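Local coordinates for C-1-tetrahydrofolate synthase, cytoplasmic, putative (Trypanosoma brucei, PDB 4CJX), which probably interconverts one-carbon derivatives of tetrahydrofolate as a homodimer, acting as an NADP-dependent methylenetetrahydrofolate dehydrogenase and a methenyltetrahydrofolate cyclohydrolase, at residues L242-G245 / E246-K249; L154-R157 / E158-P161. One frame throughout, in Å; residues are numbered along the deposited sequence.

Interaction 1. Residues L242-G245 / E246-K249; sequences LVRG and EWIK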
# COMPACT_ATOMS: atom_id res chain seq x y z
N LEU B 242 -13.18 -11.47 18.03
CA LEU B 242 -13.69 -10.36 17.26
C LEU B 242 -14.64 -10.86 16.17
O LEU B 242 -15.71 -10.31 16.00
CB LEU B 242 -12.55 -9.58 16.60
CG LEU B 242 -12.98 -8.50 15.59
CD1 LEU B 242 -13.74 -7.42 16.33
CD2 LEU B 242 -11.76 -7.89 14.90
N VAL B 243 -14.22 -11.88 15.43
CA VAL B 243 -15.02 -12.43 14.35
C VAL B 243 -15.94 -13.53 14.88
O VAL B 243 -15.51 -14.68 15.08
CB VAL B 243 -14.16 -12.96 13.18
CG1 VAL B 243 -15.03 -13.52 12.05
CG2 VAL B 243 -13.25 -11.85 12.67
N ARG B 244 -17.20 -13.16 15.08
CA ARG B 244 -18.26 -14.09 15.46
C ARG B 244 -18.48 -15.16 14.42
O ARG B 244 -18.53 -14.88 13.24
CB ARG B 244 -19.56 -13.35 15.68
CG ARG B 244 -19.74 -12.77 17.08
CD ARG B 244 -18.75 -11.67 17.36
NE ARG B 244 -19.23 -10.70 18.34
CZ ARG B 244 -18.55 -9.58 18.68
NH1 ARG B 244 -17.36 -9.29 18.11
NH2 ARG B 244 -19.07 -8.76 19.59
N GLY B 245 -18.62 -16.40 14.86
CA GLY B 245 -18.86 -17.50 13.96
C GLY B 245 -20.08 -17.38 13.07
O GLY B 245 -20.06 -17.84 11.91
N GLU B 246 -21.13 -16.77 13.61
CA GLU B 246 -22.42 -16.71 12.92
C GLU B 246 -22.38 -15.67 11.80
O GLU B 246 -23.26 -15.64 10.99
CB GLU B 246 -23.57 -16.40 13.89
CG GLU B 246 -23.35 -15.18 14.79
CD GLU B 246 -22.66 -15.48 16.14
OE1 GLU B 246 -21.88 -16.49 16.28
OE2 GLU B 246 -22.89 -14.66 17.08
N TRP B 247 -21.38 -14.81 11.78
CA TRP B 247 -21.23 -13.90 10.64
C TRP B 247 -20.63 -14.60 9.43
O TRP B 247 -20.72 -14.11 8.31
CB TRP B 247 -20.31 -12.74 11.00
CG TRP B 247 -20.73 -11.94 12.17
CD1 TRP B 247 -21.99 -11.87 12.75
CD2 TRP B 247 -19.92 -11.02 12.86
NE1 TRP B 247 -21.97 -10.99 13.79
CE2 TRP B 247 -20.71 -10.46 13.89
CE3 TRP B 247 -18.58 -10.62 12.73
CZ2 TRP B 247 -20.20 -9.52 14.76
CZ3 TRP B 247 -18.09 -9.69 13.60
CH2 TRP B 247 -18.90 -9.14 14.60
N ILE B 248 -19.99 -15.73 9.63
CA ILE B 248 -19.20 -16.33 8.54
C ILE B 248 -20.14 -16.81 7.46
O ILE B 248 -21.09 -17.52 7.77
CB ILE B 248 -18.37 -17.52 9.05
CG1 ILE B 248 -17.37 -17.07 10.13
CG2 ILE B 248 -17.64 -18.21 7.89
CD1 ILE B 248 -16.33 -16.07 9.68
N LYS B 249 -19.86 -16.45 6.21
CA LYS B 249 -20.63 -16.88 5.06
C LYS B 249 -20.40 -18.36 4.82
O LYS B 249 -19.25 -18.85 4.86
CB LYS B 249 -20.22 -16.09 3.81
CG LYS B 249 -20.96 -16.48 2.53
CD LYS B 249 -20.42 -15.72 1.34
CE LYS B 249 -21.02 -16.23 0.05
NZ LYS B 249 -20.76 -15.24 -1.03
O HOH W 1 -19.45 -16.88 17.55

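Interaction 2. Residues L154-R157 / E158-P161; sequences LHIR and ERNP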
# COMPACT_ATOMS: atom_id res chain seq x y z
N LEU B 154 5.05 -4.30 -3.71
CA LEU B 154 4.07 -5.38 -3.69
C LEU B 154 2.94 -5.07 -4.65
O LEU B 154 2.35 -5.97 -5.20
CB LEU B 154 3.55 -5.62 -2.28
CG LEU B 154 4.59 -6.03 -1.22
CD1 LEU B 154 3.89 -6.39 0.08
CD2 LEU B 154 5.47 -7.20 -1.64
N HIS B 155 2.66 -3.79 -4.86
CA HIS B 155 1.53 -3.40 -5.70
C HIS B 155 1.81 -3.50 -7.20
O HIS B 155 0.89 -3.41 -8.02
CB HIS B 155 1.08 -1.98 -5.35
CG HIS B 155 1.97 -0.92 -5.90
ND1 HIS B 155 3.14 -0.53 -5.28
CD2 HIS B 155 1.87 -0.18 -7.03
CE1 HIS B 155 3.72 0.41 -6.01
NE2 HIS B 155 2.97 0.64 -7.07
N ILE B 156 3.09 -3.67 -7.57
CA ILE B 156 3.47 -3.81 -8.97
C ILE B 156 3.16 -5.23 -9.43
O ILE B 156 3.91 -6.16 -9.14
CB ILE B 156 4.99 -3.58 -9.20
CG1 ILE B 156 5.50 -2.32 -8.49
CG2 ILE B 156 5.30 -3.54 -10.70
CD1 ILE B 156 4.78 -1.07 -8.88
N ARG B 157 2.08 -5.41 -10.17
CA ARG B 157 1.70 -6.76 -10.57
C ARG B 157 2.55 -7.23 -11.75
O ARG B 157 2.72 -8.43 -11.95
CB ARG B 157 0.23 -6.80 -10.92
CG ARG B 157 -0.67 -6.27 -9.80
CD ARG B 157 -2.02 -5.87 -10.38
NE ARG B 157 -2.90 -7.02 -10.46
CZ ARG B 157 -3.88 -7.17 -11.34
NH1 ARG B 157 -4.14 -6.23 -12.26
NH2 ARG B 157 -4.62 -8.27 -11.30
N GLU B 158 3.09 -6.28 -12.51
CA GLU B 158 3.93 -6.60 -13.66
C GLU B 158 5.31 -7.12 -13.27
O GLU B 158 6.06 -7.53 -14.14
CB GLU B 158 4.09 -5.36 -14.57
CG GLU B 158 2.78 -4.72 -15.03
CD GLU B 158 2.34 -3.53 -14.18
OE1 GLU B 158 2.58 -3.53 -12.95
OE2 GLU B 158 1.74 -2.58 -14.73
N ARG B 159 5.65 -7.09 -11.99
CA ARG B 159 6.94 -7.60 -11.50
C ARG B 159 6.71 -8.50 -10.31
O ARG B 159 5.88 -8.19 -9.49
CB ARG B 159 7.86 -6.44 -11.07
CG ARG B 159 8.24 -5.46 -12.16
CD ARG B 159 9.26 -6.05 -13.13
NE ARG B 159 9.69 -5.06 -14.10
CZ ARG B 159 8.96 -4.62 -15.12
NH1 ARG B 159 7.74 -5.10 -15.35
NH2 ARG B 159 9.43 -3.71 -15.94
N ASN B 160 7.45 -9.59 -10.17
CA ASN B 160 7.30 -10.37 -8.93
C ASN B 160 8.33 -9.91 -7.90
O ASN B 160 9.52 -9.85 -8.19
CB ASN B 160 7.33 -11.89 -9.16
CG ASN B 160 8.52 -12.35 -9.96
OD1 ASN B 160 9.52 -11.64 -10.07
ND2 ASN B 160 8.42 -13.54 -10.54
N PRO B 161 7.87 -9.53 -6.71
CA PRO B 161 8.79 -8.96 -5.74
C PRO B 161 9.76 -10.00 -5.15
O PRO B 161 9.39 -11.16 -4.94
CB PRO B 161 7.85 -8.40 -4.66
CG PRO B 161 6.63 -9.22 -4.75
CD PRO B 161 6.49 -9.65 -6.18

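Interaction 1. Residues L242-G245 / E246-K249
R244 and W247 meet across a tight turn, hydrogen-bonded through the backbone, with the arginine side chain laid over the indole. W247 N donates to R244 O at 3.2 Å. I248 N donates to G245 O at 3.1 Å. Both are i to i+3 bonds, as in a 3-10 turn, and in both the donor stands well above the carbonyl plane. The side chain of R244 runs over one face of the indole. Its CB sits 3.7 Å from the centroid of the W247 five-membered ring, a CH-pi contact. The bend at chi2 (66°) turns the rest of the chain along the six-membered ring, with CD 3.7 Å from W247 CH2. The guanidinium plane ends only 18° from the ring plane. There R244 NH1 donates to L242 O at 2.9 Å, which fixes the end of the arginine. E246 folds back toward R244, and a water links its OE1 to G245 N, accepting from the amide and donating to the carboxylate. V243 CG1 touches I248 CD1 at 3.7 Å. The backbone of V243 hydrogen-bonds D276 and C278, and I248 O accepts a hydrogen bond from R285 NE. The turn lies between strands 232-235 and 253-256 of the parallel sheet. W247 packs on I223, A224 and V227 of helix 220-228, V243 on L190 of strand 186-190, and I248 on A282 of helix 279-282.

Interaction 2. Residues L154-R157 / E158-P161
I156 and R159 are the ends of a type I beta turn, closed by a weak hydrogen bond from R159 N to I156 O of 3.5 Å. On the side-chain level, I156 CG2 touches both later residues of the turn. It lies 3.8 Å from R159 CG and 3.5 Å from E158 OE1. E158 reaches this methyl because its chain bends at chi2 (96°), and the side chains of I156 and E158 cross at about a right angle. R159 also bends at chi2 (-74°) and folds over its own backbone. There its NH1 donates to E158 O at 3.2 Å from well above the carbonyl plane, with that oxygen close to the guanidinium plane. R159 NH2 forms a salt bridge with D129 of the second subunit, whose V131 packs on E158 and R159. R157 leaves the turn separately; its NH2 forms a salt bridge with D208 and hydrogen-bonds N206 O. L154 CD2 meets P161 CG at 3.9 Å, an apolar contact in which the two side chains cross at about a right angle. The arrangement is a type I beta turn on the surface at the dimer interface, with the side chain of R157 about 5 Å from a bound NADP.

Overall arrangement
From the N terminus, interaction 2 comes first. It folds the connection between helices 148-151 and 166-178 and ties it to helix 197-206 and the second subunit. The chain then runs through strands 186-190, 210-214 and 232-235 of the parallel sheet. Interaction 1 follows, closing a turn in the connection to strand 253-256. The two contacts are in series and neither nest nor cross. The centres of interactions 1 and 2 lie about 32 Å apart, and the nearest atoms of interactions 1 and 2 about 20 Å apart. Both fall within the NAD(P)-binding domain of the family. Interaction 2 meets the other subunit, whereas interaction 1 stays within its own chain.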